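Local coordinates for protein L-threonine dehydrogenase (Flavobacterium frigidimaris, PDB 2YY7) that probably oxidises L-threonine at its 3-hydroxyl, using bound NAD as cofactor, at residues Met213-Asp218 against Glu301-Asp306. Numbering follows the deposited sequence.
Sequences MMYMDD and ESMTKD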
loop_
_atom_site.group_PDB
_atom_site.type_symbol
_atom_site.label_atom_id
_atom_site.label_comp_id
_atom_site.label_asym_id
_atom_site.label_seq_id
_atom_site.Cartn_x
_atom_site.Cartn_y
_atom_site.Cartn_z
ATOM N N MET A 213 -7.417 -13.571 17.623
ATOM C CA MET A 213 -7.971 -12.660 18.616
ATOM C C MET A 213 -6.999 -12.437 19.766
ATOM O O MET A 213 -6.031 -13.183 19.925
ATOM C CB MET A 213 -9.280 -13.234 19.171
ATOM C CG MET A 213 -10.397 -13.373 18.143
ATOM S SD MET A 213 -11.353 -11.861 17.936
ATOM C CE MET A 213 -12.801 -12.496 17.076
ATOM N N MET A 214 -7.270 -11.407 20.562
ATOM C CA MET A 214 -6.443 -11.081 21.714
ATOM C C MET A 214 -7.251 -10.293 22.741
ATOM O O MET A 214 -8.053 -9.429 22.380
ATOM C CB MET A 214 -5.225 -10.259 21.278
ATOM C CG MET A 214 -4.275 -9.909 22.419
ATOM S SD MET A 214 -2.811 -9.038 21.834
ATOM C CE MET A 214 -1.925 -10.395 21.017
ATOM N N TYR A 215 -7.053 -10.602 24.018
ATOM C CA TYR A 215 -7.749 -9.889 25.083
ATOM C C TYR A 215 -7.056 -8.532 25.209
ATOM O O TYR A 215 -5.836 -8.443 25.048
ATOM C CB TYR A 215 -7.642 -10.659 26.405
ATOM C CG TYR A 215 -8.616 -10.192 27.465
ATOM C CD1 TYR A 215 -8.327 -10.346 28.820
ATOM C CD2 TYR A 215 -9.843 -9.627 27.114
ATOM C CE1 TYR A 215 -9.232 -9.951 29.798
ATOM C CE2 TYR A 215 -10.758 -9.229 28.088
ATOM C CZ TYR A 215 -10.444 -9.395 29.427
ATOM O OH TYR A 215 -11.333 -9.002 30.393
ATOM N N MET A 216 -7.820 -7.481 25.501
ATOM C CA MET A 216 -7.249 -6.131 25.602
ATOM C C MET A 216 -6.048 -5.993 26.547
ATOM O O MET A 216 -5.095 -5.274 26.238
ATOM C CB MET A 216 -8.339 -5.123 25.993
ATOM C CG MET A 216 -7.913 -3.653 25.894
ATOM S SD MET A 216 -7.504 -3.123 24.206
ATOM C CE MET A 216 -9.153 -3.007 23.485
ATOM N N ASP A 217 -6.081 -6.662 27.697
ATOM C CA ASP A 217 -4.956 -6.572 28.635
ATOM C C ASP A 217 -3.643 -6.940 27.945
ATOM O O ASP A 217 -2.598 -6.343 28.202
ATOM C CB ASP A 217 -5.158 -7.509 29.830
ATOM C CG ASP A 217 -6.288 -7.067 30.741
ATOM O OD1 ASP A 217 -6.374 -7.596 31.865
ATOM O OD2 ASP A 217 -7.089 -6.203 30.340
ATOM N N ASP A 218 -3.708 -7.941 27.079
ATOM C CA ASP A 218 -2.534 -8.399 26.349
ATOM C C ASP A 218 -2.139 -7.363 25.305
ATOM O O ASP A 218 -0.960 -7.027 25.162
ATOM C CB ASP A 218 -2.837 -9.744 25.680
ATOM C CG ASP A 218 -2.685 -10.912 26.628
ATOM O OD1 ASP A 218 -3.362 -11.940 26.426
ATOM O OD2 ASP A 218 -1.877 -10.813 27.571
ATOM N N GLU A 301 -10.255 -19.418 27.643
ATOM C CA GLU A 301 -10.828 -19.681 28.960
ATOM C C GLU A 301 -10.613 -18.563 29.985
ATOM O O GLU A 301 -11.557 -18.148 30.656
ATOM C CB GLU A 301 -10.276 -21.001 29.523
ATOM C CG GLU A 301 -10.597 -21.232 31.002
ATOM C CD GLU A 301 -10.123 -22.586 31.509
ATOM O OE1 GLU A 301 -8.974 -22.977 31.207
ATOM O OE2 GLU A 301 -10.897 -23.257 32.223
ATOM N N SER A 302 -9.380 -18.081 30.122
ATOM C CA SER A 302 -9.106 -17.019 31.089
ATOM C C SER A 302 -9.717 -15.680 30.677
ATOM O O SER A 302 -10.095 -14.875 31.530
ATOM C CB SER A 302 -7.594 -16.865 31.323
ATOM O OG SER A 302 -6.889 -16.678 30.109
ATOM N N MET A 303 -9.816 -15.431 29.376
ATOM C CA MET A 303 -10.412 -14.183 28.925
ATOM C C MET A 303 -11.916 -14.198 29.163
ATOM O O MET A 303 -12.491 -13.204 29.606
ATOM C CB MET A 303 -10.153 -13.949 27.440
ATOM C CG MET A 303 -10.991 -12.814 26.885
ATOM S SD MET A 303 -10.798 -12.579 25.137
ATOM C CE MET A 303 -11.824 -13.937 24.505
ATOM N N THR A 304 -12.554 -15.323 28.855
ATOM C CA THR A 304 -13.994 -15.449 29.041
ATOM C C THR A 304 -14.351 -15.230 30.509
ATOM O O THR A 304 -15.310 -14.531 30.828
ATOM C CB THR A 304 -14.502 -16.839 28.596
ATOM O OG1 THR A 304 -14.288 -16.995 27.187
ATOM C CG2 THR A 304 -15.993 -16.982 28.891
ATOM N N LYS A 305 -13.569 -15.827 31.401
ATOM C CA LYS A 305 -13.811 -15.687 32.830
ATOM C C LYS A 305 -13.717 -14.221 33.237
ATOM O O LYS A 305 -14.618 -13.688 33.889
ATOM C CB LYS A 305 -12.786 -16.505 33.625
ATOM C CG LYS A 305 -12.924 -16.374 35.133
ATOM C CD LYS A 305 -11.812 -17.128 35.852
ATOM C CE LYS A 305 -11.975 -17.039 37.361
ATOM N NZ LYS A 305 -10.814 -17.635 38.082
ATOM N N ASP A 306 -12.618 -13.579 32.844
ATOM C CA ASP A 306 -12.374 -12.175 33.170
ATOM C C ASP A 306 -13.435 -11.237 32.600
ATOM O O ASP A 306 -13.811 -10.259 33.245
ATOM C CB ASP A 306 -10.980 -11.766 32.680
ATOM C CG ASP A 306 -10.475 -10.500 33.346
ATOM O OD1 ASP A 306 -10.728 -9.398 32.823
ATOM O OD2 ASP A 306 -9.833 -10.614 34.412
HETATM O O HOH W 1 -9.300 -7.066 32.300
#
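A Met-aromatic contact joins the C-terminal helix 300-311 to the point where strand 211-215 turns into helix 216-228, and Tyr-215, the N-cap residue of helix 216-228, carries it. Met-303 lays its CG over one face of the tyrosine ring, a CH-pi contact 3.7 Å from the centroid and 24° off the normal; its SD stands obliquely, 4.5 Å from the same centroid. The Met-303 chain runs extended with CG anti to the backbone N (chi1 168°) and bends at chi3, after reaching the ring. At the ring's edge, Tyr-215 OH donates to Asp-306 OD1 over 2.5 Å, on the anti side of a carboxylate turned 73° from the ring. Water 1 lies within hydrogen-bonding distance of Asp-306 OD1 (2.8 Å) and Asp-217 OD1 (3.0 Å), two carboxylate oxygens whose like charges probably disfavour each other. A phenylalanine in place of Tyr-215 would probably leave Asp-306 OD1 without its hydroxyl donor. Phe-298 meets the Tyr-215 ring edge-to-face. One tyrosine thus ties the C-terminal helix to a strand-to-helix junction of the NAD-binding Rossmann fold of the short-chain dehydrogenase/reductase family, close to NAD-binding Leu-173.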